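Local coordinates for protein GlcNAc Inducible Gene 2, GIG2 (Candida albicans, PDB 6AKZ) that binds an iron(III) ion and is probably an oxygenase of the DUF1479 family, whose precise reaction and substrate are not established, at residues A[156-161]-A[225-230]; A[163-168]-A[229-234]; A[375-380]-A[449-454]. All coordinates share one frame; numbering follows the deposited sequence.

How the contacts relate
The three contacts follow one another along one side of the chain's centre. Contact 1 and contact 2 have centres about 7 Å apart and share Arg229 and Thr230; Val158 CG1 of the first packs on Cys164 SG of the second at 3.9 Å. The centres of contact 2 and contact 3 are about 8 Å apart, and those of contact 1 and contact 3 about 13 Å. Contact 3 is tied to contact 2 by a salt bridge from Arg451 NE to Asp167 OD2 (2.8 Å) and by a probable hydrogen bond from Asp167 N to Leu377 O (2.8 Å). All three lie away from the iron site formed by His192, Asp194 and His355.

Contact 1. Residues A[156-161]-A[225-230]; sequences FYVEDK and KLDERT
The carboxylate of Asp227 reaches the backbone of 156-161 and accepts two successive N-H groups. Glu159 N gives a nearly straight bond to OD1 of Asp227 (2.8 Å, 167° at the hydrogen), which accepts it on its syn lone pair, while Asp160 N meets Asp227 OD2, also on its syn side but 22° out of the carboxylate plane, at 2.8 Å. With both oxygens engaged, rotation of the carboxylate is restrained. One residue earlier on the second segment, Leu226 N donates to Tyr157 O (2.9 Å), beside a single beta bridge pairing Tyr157 with Lys225. The Tyr157 ring, its CG set between backbone N and carbonyl carbon (chi1 72°), lays one face over Lys225, whose CA sits 4.1 Å from the ring centroid in a CH-pi contact; the phenol hydroxyl is hydrogen-bonded to Asp222. The extended Lys225 chain runs past the ring to a long salt bridge, Lys225 NZ to Glu159 OE1 3.7 Å; a water joins the same NZ to Glu159 OE2. On the buried side, Leu226 CD1 meets Phe156 CD1 obliquely at 3.7 Å, and Val158 CG1 lies against Leu226 CB. Val158 and Leu226 both rest on Ile166 of strand 166-167, while Glu228 touches helix 204-208.

Contact 2. Residues A[163-168]-A[229-234]; sequences NCLIDL and RTYSKE
A buried loop-to-strand contact joins Thr230 and Tyr231 to Cys164, Leu165 and Ile166, where the chain runs into the short strand 166-167. The Tyr231 hydroxyl accepts a hydrogen bond from Leu165 N at 2.9 Å with a bent angle of 149°. Leu165 CG also lies beside this oxygen, 3.5 Å from Tyr231 OH. The N-H is presented from an inverse gamma turn centred on Leu165, closed by Ile166 N to Cys164 O at 2.8 Å. Cys164, the first residue of the turn, makes a sulfur-aromatic contact with the tyrosine: SG is 5.3 Å from the Tyr231 ring centroid and 64° off the normal, an oblique approach in which CE2 is the ring atom nearest to sulfur. The Cys164 sulfur swings anti to its own nitrogen (chi1 -173°) and thereby also packs on Thr230, whose CG2 lies over one face of the Tyr231 ring and 3.6 Å from Leu165 O. The CD1 methyl of Ile166 comes to 3.6 Å from Thr230 OG1, a hydroxyl that donates to Leu226 O. Helix 466-474 adjoins both sides, with Tyr468 on Leu165 and Ala472 on Tyr231.

Contact 3. Residues A[375-380]-A[449-454]; sequences TPLSIT and KIRSIA
Helix 445-460 lays an apolar face on the bend at 375-380, the connection from strand 367-371 to helix 382-394, with Ile450 fitting between Leu377 and Ile379. No hydrogen bond passes between the two segments; the contact is one of aliphatic branches. Ile450 points at the bend, and with CG1 anti to the backbone N (chi1 -165°) its chain end comes over the peptide linking Ser378 to Ile379: Ile450 CD1 is 3.7 Å from Ser378 C and 3.5 Å from Ile379 N. The same methyl meets the end of the Ile379 side chain, CD1 to CD1 3.8 Å. Leu377 and Ile450 lie alongside one another, running antiparallel, with Leu377 CG 4.0 Å from Ile450 CG1. The two leucine methyls then part toward different turns of the helix. Leu377 CD1 lies 4.1 Å from Ala454 CB, one turn beyond Ile450, whereas Leu377 CD2 touches Arg451 CG at 3.8 Å, the two side chains crossing at about a right angle. Arg451 therefore contributes its aliphatic stem to the packing, while its extended chain carries the guanidinium on to Asp167 and to the carbonyl of Glu438. Further round the helix, Ile453 CG2 reaches Ile379 CD1 at 4.1 Å. Ile382 of helix 382-394 also touches Leu377, Ile450 and Ala454, and Tyr468 of helix 466-474 touches Ile379 and Ile453. The bend is also held to the strand 166-167 region by backbone hydrogen bonds, Leu377 with Asp167 and Ile379 with Leu165. The i, i+3, i+4 spacing of Ile450, Ile453 and Ala454 is the usual pattern of a helix resting one side on a protein core, here where helix 445-460 packs with helices 382-394 and 466-474 in a Gig2-like protein of the cupin clan.

Contact 1. Residues A[156-161]-A[225-230]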
ATOM      1  N   PHE A 156       5.791  11.229  -5.240  1.00 10.29           N
ATOM      2  CA  PHE A 156       4.336  11.594  -5.263  1.00 10.13           C
ATOM      3  C   PHE A 156       4.204  13.137  -5.278  1.00 10.32           C
ATOM      4  O   PHE A 156       5.176  13.914  -4.981  1.00 10.67           O
ATOM      5  CB  PHE A 156       3.629  11.007  -4.024  1.00  9.69           C
ATOM      6  CG  PHE A 156       3.494   9.531  -4.071  1.00  9.12           C
ATOM      7  CD1 PHE A 156       2.335   8.976  -4.618  1.00 10.17           C
ATOM      8  CD2 PHE A 156       4.443   8.713  -3.512  1.00 10.43           C
ATOM      9  CE1 PHE A 156       2.186   7.628  -4.689  1.00 11.05           C
ATOM     10  CE2 PHE A 156       4.317   7.338  -3.567  1.00  9.79           C
ATOM     11  CZ  PHE A 156       3.199   6.802  -4.150  1.00 10.16           C
ATOM     12  N   TYR A 157       3.033  13.623  -5.661  1.00 10.65           N
ATOM     13  CA  TYR A 157       2.785  15.040  -5.703  1.00 10.55           C
ATOM     14  C   TYR A 157       1.337  15.372  -5.697  1.00 11.74           C
ATOM     15  O   TYR A 157       0.491  14.494  -5.899  1.00 11.59           O
ATOM     16  CB  TYR A 157       3.405  15.598  -7.016  1.00 12.25           C
ATOM     17  CG  TYR A 157       2.699  15.250  -8.288  1.00 12.48           C
ATOM     18  CD1 TYR A 157       2.896  14.036  -8.892  1.00 12.72           C
ATOM     19  CD2 TYR A 157       1.799  16.147  -8.867  1.00 14.02           C
ATOM     20  CE1 TYR A 157       2.287  13.714 -10.123  1.00 15.74           C
ATOM     21  CE2 TYR A 157       1.167  15.854 -10.079  1.00 14.74           C
ATOM     22  CZ  TYR A 157       1.445  14.643 -10.724  1.00 15.04           C
ATOM     23  OH  TYR A 157       0.808  14.286 -11.857  1.00 17.00           O
ATOM     24  N   VAL A 158       1.041  16.652  -5.451  1.00 12.44           N
ATOM     25  CA  VAL A 158      -0.276  17.154  -5.710  1.00 12.62           C
ATOM     26  C   VAL A 158      -0.159  18.428  -6.492  1.00 14.30           C
ATOM     27  O   VAL A 158       0.823  19.163  -6.380  1.00 16.13           O
ATOM     28  CB  VAL A 158      -1.156  17.412  -4.474  1.00 15.00           C
ATOM     29  CG1 VAL A 158      -1.451  16.103  -3.800  1.00 15.18           C
ATOM     30  CG2 VAL A 158      -0.565  18.423  -3.484  1.00 15.95           C
ATOM     31  N   GLU A 159      -1.177  18.680  -7.270  1.00 14.50           N
ATOM     32  CA  GLU A 159      -1.229  19.873  -8.087  1.00 18.00           C
ATOM     33  C   GLU A 159      -1.830  21.038  -7.318  1.00 16.81           C
ATOM     34  O   GLU A 159      -1.251  22.098  -7.263  1.00 18.43           O
ATOM     35  CB  GLU A 159      -2.034  19.599  -9.322  1.00 19.26           C
ATOM     36  CG  GLU A 159      -1.892  20.704 -10.369  1.00 21.18           C
ATOM     37  CD  GLU A 159      -2.401  20.227 -11.714  1.00 27.05           C
ATOM     38  OE1 GLU A 159      -3.612  20.246 -11.872  1.00 26.79           O
ATOM     39  OE2 GLU A 159      -1.583  19.759 -12.563  1.00 29.88           O
ATOM     40  N   ASP A 160      -2.931  20.804  -6.661  1.00 17.59           N
ATOM     41  CA  ASP A 160      -3.583  21.838  -5.883  1.00 18.02           C
ATOM     42  C   ASP A 160      -2.971  21.930  -4.511  1.00 17.81           C
ATOM     43  O   ASP A 160      -3.514  21.490  -3.561  1.00 19.33           O
ATOM     44  CB  ASP A 160      -5.052  21.537  -5.804  1.00 19.73           C
ATOM     45  CG  ASP A 160      -5.840  22.581  -5.052  1.00 22.29           C
ATOM     46  OD1 ASP A 160      -5.291  23.555  -4.581  1.00 20.26           O
ATOM     47  OD2 ASP A 160      -7.030  22.312  -4.923  1.00 27.74           O
ATOM     48  N   LYS A 161      -1.810  22.522  -4.456  1.00 16.89           N
ATOM     49  CA  LYS A 161      -1.038  22.669  -3.233  1.00 18.63           C
ATOM     50  C   LYS A 161      -1.665  23.639  -2.239  1.00 20.71           C
ATOM     51  O   LYS A 161      -1.456  23.501  -1.031  1.00 19.18           O
ATOM     52  CB  LYS A 161       0.401  23.083  -3.485  1.00 18.83           C
ATOM     53  CG  LYS A 161       1.200  22.003  -4.224  1.00 18.70           C
ATOM     54  CD  LYS A 161       2.657  22.467  -4.386  1.00 20.41           C
ATOM     55  CE  LYS A 161       3.597  21.430  -4.998  1.00 23.28           C
ATOM     56  NZ  LYS A 161       2.943  20.909  -6.254  1.00 29.31           N
ATOM     57  N   LYS A 225      -0.181  11.127  -8.672  1.00 11.47           N
ATOM     58  CA  LYS A 225      -0.882  12.360  -8.381  1.00 14.03           C
ATOM     59  C   LYS A 225      -1.957  12.098  -7.298  1.00 12.47           C
ATOM     60  O   LYS A 225      -2.842  11.257  -7.501  1.00 13.42           O
ATOM     61  CB  LYS A 225      -1.550  12.851  -9.645  1.00 14.39           C
ATOM     62  CG  LYS A 225      -2.341  14.107  -9.444  1.00 16.50           C
ATOM     63  CD  LYS A 225      -2.775  14.684 -10.807  1.00 17.74           C
ATOM     64  CE  LYS A 225      -3.693  15.908 -10.592  1.00 22.26           C
ATOM     65  NZ  LYS A 225      -3.840  16.511 -11.959  1.00 24.91           N
ATOM     66  N   LEU A 226      -1.906  12.848  -6.210  1.00 12.42           N
ATOM     67  CA  LEU A 226      -2.673  12.549  -5.069  1.00 11.43           C
ATOM     68  C   LEU A 226      -3.837  13.487  -4.738  1.00 13.29           C
ATOM     69  O   LEU A 226      -4.478  13.352  -3.718  1.00 13.98           O
ATOM     70  CB  LEU A 226      -1.722  12.357  -3.912  1.00 13.43           C
ATOM     71  CG  LEU A 226      -0.757  11.211  -3.996  1.00 11.23           C
ATOM     72  CD1 LEU A 226       0.050  11.127  -2.709  1.00 12.13           C
ATOM     73  CD2 LEU A 226      -1.367   9.851  -4.319  1.00 12.76           C
ATOM     74  N   ASP A 227      -4.114  14.426  -5.610  1.00 13.72           N
ATOM     75  CA  ASP A 227      -5.180  15.403  -5.335  1.00 16.48           C
ATOM     76  C   ASP A 227      -6.506  14.793  -4.938  1.00 16.69           C
ATOM     77  O   ASP A 227      -7.117  15.231  -3.955  1.00 18.48           O
ATOM     78  CB  ASP A 227      -5.389  16.312  -6.555  1.00 16.56           C
ATOM     79  CG  ASP A 227      -4.169  17.129  -6.928  1.00 19.04           C
ATOM     80  OD1 ASP A 227      -3.064  16.588  -7.163  1.00 16.06           O
ATOM     81  OD2 ASP A 227      -4.321  18.378  -7.061  1.00 20.37           O
ATOM     82  N   GLU A 228      -6.967  13.791  -5.669  1.00 15.44           N
ATOM     83  CA  GLU A 228      -8.245  13.164  -5.407  1.00 15.76           C
ATOM     84  C   GLU A 228      -8.069  12.062  -4.349  1.00 13.63           C
ATOM     85  O   GLU A 228      -8.904  11.918  -3.456  1.00 13.60           O
ATOM     86  CB  GLU A 228      -8.847  12.542  -6.685  1.00 18.14           C
ATOM     87  CG  GLU A 228      -9.234  13.564  -7.726  1.00 20.26           C
ATOM     88  CD  GLU A 228      -8.062  14.053  -8.517  1.00 22.09           C
ATOM     89  OE1 GLU A 228      -7.042  13.333  -8.632  1.00 28.45           O
ATOM     90  OE2 GLU A 228      -8.164  15.150  -9.077  1.00 28.00           O
ATOM     91  N   ARG A 229      -6.978  11.286  -4.443  1.00 12.73           N
ATOM     92  CA  ARG A 229      -6.803  10.171  -3.492  1.00 12.67           C
ATOM     93  C   ARG A 229      -6.738  10.532  -2.022  1.00 12.39           C
ATOM     94  O   ARG A 229      -7.099   9.732  -1.162  1.00 12.98           O
ATOM     95  CB  ARG A 229      -5.556   9.363  -3.899  1.00 13.30           C
ATOM     96  CG  ARG A 229      -5.732   7.905  -3.510  1.00 12.35           C
ATOM     97  CD  ARG A 229      -4.644   7.080  -4.122  1.00 14.02           C
ATOM     98  NE  ARG A 229      -4.904   5.673  -3.867  1.00 13.00           N
ATOM     99  CZ  ARG A 229      -4.643   4.689  -4.734  1.00 13.04           C
ATOM    100  NH1 ARG A 229      -4.042   4.949  -5.923  1.00 13.04           N
ATOM    101  NH2 ARG A 229      -4.940   3.457  -4.411  1.00 13.02           N
ATOM    102  N   THR A 230      -6.237  11.753  -1.766  1.00 14.35           N
ATOM    103  CA  THR A 230      -6.230  12.424  -0.437  1.00 14.59           C
ATOM    104  C   THR A 230      -7.601  12.351   0.255  1.00 16.20           C
ATOM    105  O   THR A 230      -7.678  12.258   1.479  1.00 13.40           O
ATOM    106  CB  THR A 230      -5.620  13.857  -0.605  1.00 15.60           C
ATOM    107  OG1 THR A 230      -4.202  13.732  -0.905  1.00 14.86           O
ATOM    108  CG2 THR A 230      -5.714  14.699   0.668  1.00 15.29           C
TER
HETATM  109  O   HOH W   1      -1.687  16.879 -14.108  1.00 34.22           O

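Contact 2. Residues A[163-168]-A[229-234]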
ATOM      1  N   ASN A 163      -4.846  23.938  -1.449  1.00 17.97           N
ATOM      2  CA  ASN A 163      -5.973  23.373  -0.724  1.00 20.61           C
ATOM      3  C   ASN A 163      -5.928  21.909  -0.347  1.00 17.76           C
ATOM      4  O   ASN A 163      -6.640  21.492   0.596  1.00 18.09           O
ATOM      5  CB  ASN A 163      -7.228  23.603  -1.511  1.00 25.33           C
ATOM      6  CG  ASN A 163      -7.504  25.060  -1.676  1.00 30.58           C
ATOM      7  OD1 ASN A 163      -7.523  25.806  -0.690  1.00 31.77           O
ATOM      8  ND2 ASN A 163      -7.581  25.487  -2.894  1.00 29.84           N
ATOM      9  N   CYS A 164      -5.127  21.111  -1.053  1.00 14.73           N
ATOM     10  CA  CYS A 164      -5.204  19.667  -0.821  1.00 14.96           C
ATOM     11  C   CYS A 164      -4.613  19.353   0.554  1.00 14.13           C
ATOM     12  O   CYS A 164      -3.412  19.682   0.854  1.00 13.61           O
ATOM     13  CB  CYS A 164      -4.425  18.925  -1.892  1.00 16.80           C
ATOM     14  SG  CYS A 164      -4.611  17.151  -1.846  1.00 21.55           S
ATOM     15  N   LEU A 165      -5.385  18.661   1.393  1.00 14.00           N
ATOM     16  CA  LEU A 165      -4.993  18.447   2.792  1.00 12.35           C
ATOM     17  C   LEU A 165      -4.015  17.270   2.985  1.00 14.53           C
ATOM     18  O   LEU A 165      -4.331  16.269   3.641  1.00 13.22           O
ATOM     19  CB  LEU A 165      -6.230  18.339   3.690  1.00 12.60           C
ATOM     20  CG  LEU A 165      -7.028  19.655   3.741  1.00 14.25           C
ATOM     21  CD1 LEU A 165      -8.266  19.364   4.574  1.00 15.46           C
ATOM     22  CD2 LEU A 165      -6.220  20.788   4.373  1.00 15.81           C
ATOM     23  N   ILE A 166      -2.803  17.442   2.459  1.00 14.14           N
ATOM     24  CA  ILE A 166      -1.750  16.445   2.578  1.00 13.16           C
ATOM     25  C   ILE A 166      -0.407  17.146   2.730  1.00 14.10           C
ATOM     26  O   ILE A 166      -0.186  18.244   2.155  1.00 14.01           O
ATOM     27  CB  ILE A 166      -1.803  15.436   1.437  1.00 14.11           C
ATOM     28  CG1 ILE A 166      -0.729  14.360   1.600  1.00 13.81           C
ATOM     29  CG2 ILE A 166      -1.616  16.112   0.099  1.00 15.02           C
ATOM     30  CD1 ILE A 166      -0.963  13.178   0.649  1.00 14.99           C
ATOM     31  N   ASP A 167       0.468  16.524   3.515  1.00 12.65           N
ATOM     32  CA  ASP A 167       1.829  16.944   3.694  1.00 13.58           C
ATOM     33  C   ASP A 167       2.755  15.766   3.454  1.00 12.42           C
ATOM     34  O   ASP A 167       2.987  14.922   4.311  1.00 11.17           O
ATOM     35  CB  ASP A 167       2.009  17.563   5.087  1.00 14.66           C
ATOM     36  CG  ASP A 167       3.501  17.811   5.443  1.00 17.23           C
ATOM     37  OD1 ASP A 167       4.352  17.946   4.516  1.00 17.74           O
ATOM     38  OD2 ASP A 167       3.803  17.931   6.655  1.00 17.30           O
ATOM     39  N   LEU A 168       3.294  15.723   2.246  1.00 12.07           N
ATOM     40  CA  LEU A 168       4.111  14.589   1.842  1.00 12.98           C
ATOM     41  C   LEU A 168       5.486  14.631   2.484  1.00 13.51           C
ATOM     42  O   LEU A 168       6.191  13.623   2.497  1.00 15.57           O
ATOM     43  CB  LEU A 168       4.228  14.599   0.316  1.00 14.27           C
ATOM     44  CG  LEU A 168       2.994  14.054  -0.389  1.00 14.62           C
ATOM     45  CD1 LEU A 168       3.098  14.331  -1.892  1.00 14.46           C
ATOM     46  CD2 LEU A 168       2.798  12.582  -0.195  1.00 16.42           C
ATOM     47  N   ARG A 229      -6.978  11.286  -4.443  1.00 12.73           N
ATOM     48  CA  ARG A 229      -6.803  10.171  -3.492  1.00 12.67           C
ATOM     49  C   ARG A 229      -6.738  10.532  -2.022  1.00 12.39           C
ATOM     50  O   ARG A 229      -7.099   9.732  -1.162  1.00 12.98           O
ATOM     51  CB  ARG A 229      -5.556   9.363  -3.899  1.00 13.30           C
ATOM     52  CG  ARG A 229      -5.732   7.905  -3.510  1.00 12.35           C
ATOM     53  CD  ARG A 229      -4.644   7.080  -4.122  1.00 14.02           C
ATOM     54  NE  ARG A 229      -4.904   5.673  -3.867  1.00 13.00           N
ATOM     55  CZ  ARG A 229      -4.643   4.689  -4.734  1.00 13.04           C
ATOM     56  NH1 ARG A 229      -4.042   4.949  -5.923  1.00 13.04           N
ATOM     57  NH2 ARG A 229      -4.940   3.457  -4.411  1.00 13.02           N
ATOM     58  N   THR A 230      -6.237  11.753  -1.766  1.00 14.35           N
ATOM     59  CA  THR A 230      -6.230  12.424  -0.437  1.00 14.59           C
ATOM     60  C   THR A 230      -7.601  12.351   0.255  1.00 16.20           C
ATOM     61  O   THR A 230      -7.678  12.258   1.479  1.00 13.40           O
ATOM     62  CB  THR A 230      -5.620  13.857  -0.605  1.00 15.60           C
ATOM     63  OG1 THR A 230      -4.202  13.732  -0.905  1.00 14.86           O
ATOM     64  CG2 THR A 230      -5.714  14.699   0.668  1.00 15.29           C
ATOM     65  N   TYR A 231      -8.669  12.351  -0.524  1.00 15.45           N
ATOM     66  CA  TYR A 231     -10.002  12.397  -0.002  1.00 16.43           C
ATOM     67  C   TYR A 231     -10.800  11.097  -0.249  1.00 17.74           C
ATOM     68  O   TYR A 231     -11.998  11.070  -0.094  1.00 17.52           O
ATOM     69  CB  TYR A 231     -10.737  13.573  -0.647  1.00 15.93           C
ATOM     70  CG  TYR A 231     -10.066  14.875  -0.344  1.00 14.57           C
ATOM     71  CD1 TYR A 231     -10.320  15.545   0.863  1.00 18.12           C
ATOM     72  CD2 TYR A 231      -9.154  15.451  -1.245  1.00 14.59           C
ATOM     73  CE1 TYR A 231      -9.694  16.756   1.177  1.00 16.67           C
ATOM     74  CE2 TYR A 231      -8.525  16.677  -0.935  1.00 15.79           C
ATOM     75  CZ  TYR A 231      -8.820  17.310   0.307  1.00 15.11           C
ATOM     76  OH  TYR A 231      -8.197  18.518   0.675  1.00 15.87           O
ATOM     77  N   SER A 232     -10.110  10.051  -0.684  1.00 17.72           N
ATOM     78  CA  SER A 232     -10.758   8.792  -0.970  1.00 16.96           C
ATOM     79  C   SER A 232     -11.065   8.088   0.369  1.00 16.77           C
ATOM     80  O   SER A 232     -10.288   8.093   1.294  1.00 16.64           O
ATOM     81  CB  SER A 232      -9.870   7.901  -1.862  1.00 19.22           C
ATOM     82  OG  SER A 232      -8.660   7.512  -1.197  1.00 20.48           O
ATOM     83  N   LYS A 233     -12.197   7.404   0.371  1.00 17.19           N
ATOM     84  CA  LYS A 233     -12.672   6.560   1.466  1.00 18.71           C
ATOM     85  C   LYS A 233     -12.403   5.142   1.057  1.00 19.07           C
ATOM     86  O   LYS A 233     -13.048   4.656   0.128  1.00 18.69           O
ATOM     87  CB  LYS A 233     -14.166   6.788   1.646  1.00 23.67           C
ATOM     88  CG  LYS A 233     -14.510   8.199   2.026  1.00 28.94           C
ATOM     89  CD  LYS A 233     -16.017   8.413   2.096  1.00 36.21           C
ATOM     90  CE  LYS A 233     -16.569   7.782   3.360  1.00 43.19           C
ATOM     91  NZ  LYS A 233     -17.935   8.320   3.650  1.00 49.98           N
ATOM     92  N   GLU A 234     -11.373   4.546   1.647  1.00 18.18           N
ATOM     93  CA  GLU A 234     -11.004   3.193   1.370  1.00 22.11           C
ATOM     94  C   GLU A 234     -11.968   2.170   1.975  1.00 21.73           C
ATOM     95  O   GLU A 234     -11.906   0.998   1.610  1.00 22.39           O
ATOM     96  CB  GLU A 234      -9.568   2.893   1.872  1.00 22.60           C
ATOM     97  CG  GLU A 234      -8.588   3.587   0.930  1.00 24.73           C
ATOM     98  CD  GLU A 234      -7.118   3.260   1.209  1.00 26.03           C
ATOM     99  OE1 GLU A 234      -6.826   2.378   2.009  1.00 29.21           O
ATOM    100  OE2 GLU A 234      -6.288   3.872   0.548  1.00 26.36           O
TER

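Contact 3. Residues A[375-380]-A[449-454]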
ATOM      1  N   THR A 375       2.870   6.401   5.039  1.00 10.55           N
ATOM      2  CA  THR A 375       1.592   6.890   5.474  1.00 13.69           C
ATOM      3  C   THR A 375       1.778   8.422   5.642  1.00 13.38           C
ATOM      4  O   THR A 375       2.268   8.919   6.651  1.00 15.03           O
ATOM      5  CB  THR A 375       1.256   6.259   6.829  1.00 13.93           C
ATOM      6  OG1 THR A 375       1.266   4.829   6.707  1.00 17.13           O
ATOM      7  CG2 THR A 375      -0.085   6.739   7.321  1.00 15.03           C
ATOM      8  N   PRO A 376       1.414   9.202   4.625  1.00 12.56           N
ATOM      9  CA  PRO A 376       1.605  10.648   4.753  1.00 11.98           C
ATOM     10  C   PRO A 376       0.616  11.295   5.709  1.00 11.81           C
ATOM     11  O   PRO A 376      -0.519  10.807   5.875  1.00 12.02           O
ATOM     12  CB  PRO A 376       1.368  11.151   3.295  1.00 12.62           C
ATOM     13  CG  PRO A 376       0.333  10.121   2.753  1.00 13.13           C
ATOM     14  CD  PRO A 376       0.785   8.789   3.358  1.00 12.46           C
ATOM     15  N   LEU A 377       1.079  12.387   6.299  1.00 10.95           N
ATOM     16  CA  LEU A 377       0.211  13.237   7.052  1.00 12.38           C
ATOM     17  C   LEU A 377      -0.862  13.767   6.104  1.00 12.83           C
ATOM     18  O   LEU A 377      -0.576  14.477   5.151  1.00 15.10           O
ATOM     19  CB  LEU A 377       0.957  14.366   7.776  1.00 12.55           C
ATOM     20  CG  LEU A 377       0.038  15.415   8.478  1.00 14.65           C
ATOM     21  CD1 LEU A 377      -0.714  14.728   9.602  1.00 16.19           C
ATOM     22  CD2 LEU A 377       1.000  16.473   9.051  1.00 14.93           C
ATOM     23  N   SER A 378      -2.054  13.340   6.315  1.00 13.87           N
ATOM     24  CA  SER A 378      -3.174  13.670   5.381  1.00 13.09           C
ATOM     25  C   SER A 378      -4.464  13.542   6.039  1.00 13.45           C
ATOM     26  O   SER A 378      -4.610  12.919   7.110  1.00 13.03           O
ATOM     27  CB  SER A 378      -3.113  12.786   4.078  1.00 14.99           C
ATOM     28  OG  SER A 378      -3.549  11.478   4.382  1.00 18.29           O
ATOM     29  N   ILE A 379      -5.470  14.133   5.440  1.00 13.29           N
ATOM     30  CA  ILE A 379      -6.799  14.210   6.139  1.00 14.20           C
ATOM     31  C   ILE A 379      -7.406  12.853   6.544  1.00 13.51           C
ATOM     32  O   ILE A 379      -7.960  12.718   7.661  1.00 13.74           O
ATOM     33  CB  ILE A 379      -7.765  15.107   5.368  1.00 15.25           C
ATOM     34  CG1 ILE A 379      -8.925  15.533   6.237  1.00 15.64           C
ATOM     35  CG2 ILE A 379      -8.286  14.496   4.089  1.00 14.41           C
ATOM     36  CD1 ILE A 379      -8.498  16.475   7.340  1.00 17.19           C
ATOM     37  N   THR A 380      -7.214  11.823   5.729  1.00 13.37           N
ATOM     38  CA  THR A 380      -7.794  10.481   6.052  1.00 14.94           C
ATOM     39  C   THR A 380      -6.862   9.699   7.002  1.00 14.03           C
ATOM     40  O   THR A 380      -7.181   8.566   7.279  1.00 13.35           O
ATOM     41  CB  THR A 380      -8.167   9.648   4.810  1.00 16.73           C
ATOM     42  OG1 THR A 380      -6.990   9.343   4.022  1.00 17.71           O
ATOM     43  CG2 THR A 380      -9.178  10.386   3.892  1.00 17.26           C
ATOM     44  N   LYS A 449      -2.182  23.674   6.470  1.00 14.00           N
ATOM     45  CA  LYS A 449      -3.486  23.401   6.985  1.00 14.28           C
ATOM     46  C   LYS A 449      -3.576  22.017   7.617  1.00 15.52           C
ATOM     47  O   LYS A 449      -4.169  21.861   8.697  1.00 13.48           O
ATOM     48  CB  LYS A 449      -4.527  23.555   5.911  1.00 17.67           C
ATOM     49  CG  LYS A 449      -4.670  25.005   5.408  1.00 19.04           C
ATOM     50  CD  LYS A 449      -5.525  24.980   4.144  1.00 23.26           C
ATOM     51  CE  LYS A 449      -5.682  26.394   3.594  1.00 25.55           C
ATOM     52  NZ  LYS A 449      -6.119  26.378   2.194  1.00 26.63           N
ATOM     53  N   ILE A 450      -3.009  20.993   6.950  1.00 13.79           N
ATOM     54  CA  ILE A 450      -3.111  19.624   7.553  1.00 13.23           C
ATOM     55  C   ILE A 450      -2.361  19.543   8.879  1.00 13.54           C
ATOM     56  O   ILE A 450      -2.796  18.852   9.826  1.00 14.09           O
ATOM     57  CB  ILE A 450      -2.764  18.520   6.530  1.00 13.64           C
ATOM     58  CG1 ILE A 450      -3.225  17.159   7.032  1.00 13.80           C
ATOM     59  CG2 ILE A 450      -1.223  18.556   6.231  1.00 13.98           C
ATOM     60  CD1 ILE A 450      -4.710  17.041   7.329  1.00 14.49           C
ATOM     61  N   ARG A 451      -1.246  20.247   8.986  1.00 12.56           N
ATOM     62  CA  ARG A 451      -0.529  20.274  10.204  1.00 13.05           C
ATOM     63  C   ARG A 451      -1.368  20.903  11.298  1.00 13.17           C
ATOM     64  O   ARG A 451      -1.416  20.391  12.395  1.00 14.57           O
ATOM     65  CB  ARG A 451       0.814  20.958  10.059  1.00 14.27           C
ATOM     66  CG  ARG A 451       1.832  20.174   9.316  1.00 14.82           C
ATOM     67  CD  ARG A 451       3.178  20.855   9.274  1.00 16.70           C
ATOM     68  NE  ARG A 451       4.075  20.133   8.366  1.00 14.28           N
ATOM     69  CZ  ARG A 451       5.382  20.246   8.300  1.00 17.52           C
ATOM     70  NH1 ARG A 451       6.054  21.115   9.064  1.00 19.34           N
ATOM     71  NH2 ARG A 451       6.042  19.480   7.404  1.00 19.57           N
ATOM     72  N   SER A 452      -2.038  22.000  11.000  1.00 12.31           N
ATOM     73  CA  SER A 452      -2.910  22.614  11.976  1.00 14.50           C
ATOM     74  C   SER A 452      -4.047  21.698  12.408  1.00 13.55           C
ATOM     75  O   SER A 452      -4.371  21.601  13.622  1.00 14.38           O
ATOM     76  CB  SER A 452      -3.454  23.949  11.464  1.00 14.41           C
ATOM     77  OG  SER A 452      -4.399  24.471  12.426  1.00 14.64           O
ATOM     78  N   ILE A 453      -4.674  21.051  11.436  1.00 14.83           N
ATOM     79  CA  ILE A 453      -5.805  20.157  11.727  1.00 15.40           C
ATOM     80  C   ILE A 453      -5.322  18.991  12.631  1.00 17.36           C
ATOM     81  O   ILE A 453      -5.984  18.651  13.649  1.00 16.34           O
ATOM     82  CB  ILE A 453      -6.399  19.673  10.440  1.00 15.82           C
ATOM     83  CG1 ILE A 453      -7.123  20.843   9.737  1.00 15.64           C
ATOM     84  CG2 ILE A 453      -7.330  18.461  10.675  1.00 16.92           C
ATOM     85  CD1 ILE A 453      -7.404  20.581   8.259  1.00 15.12           C
ATOM     86  N   ALA A 454      -4.149  18.429  12.327  1.00 14.81           N
ATOM     87  CA  ALA A 454      -3.593  17.412  13.222  1.00 16.16           C
ATOM     88  C   ALA A 454      -3.356  17.900  14.651  1.00 16.26           C
ATOM     89  O   ALA A 454      -3.738  17.232  15.622  1.00 14.65           O
ATOM     90  CB  ALA A 454      -2.301  16.825  12.685  1.00 17.22           C
TER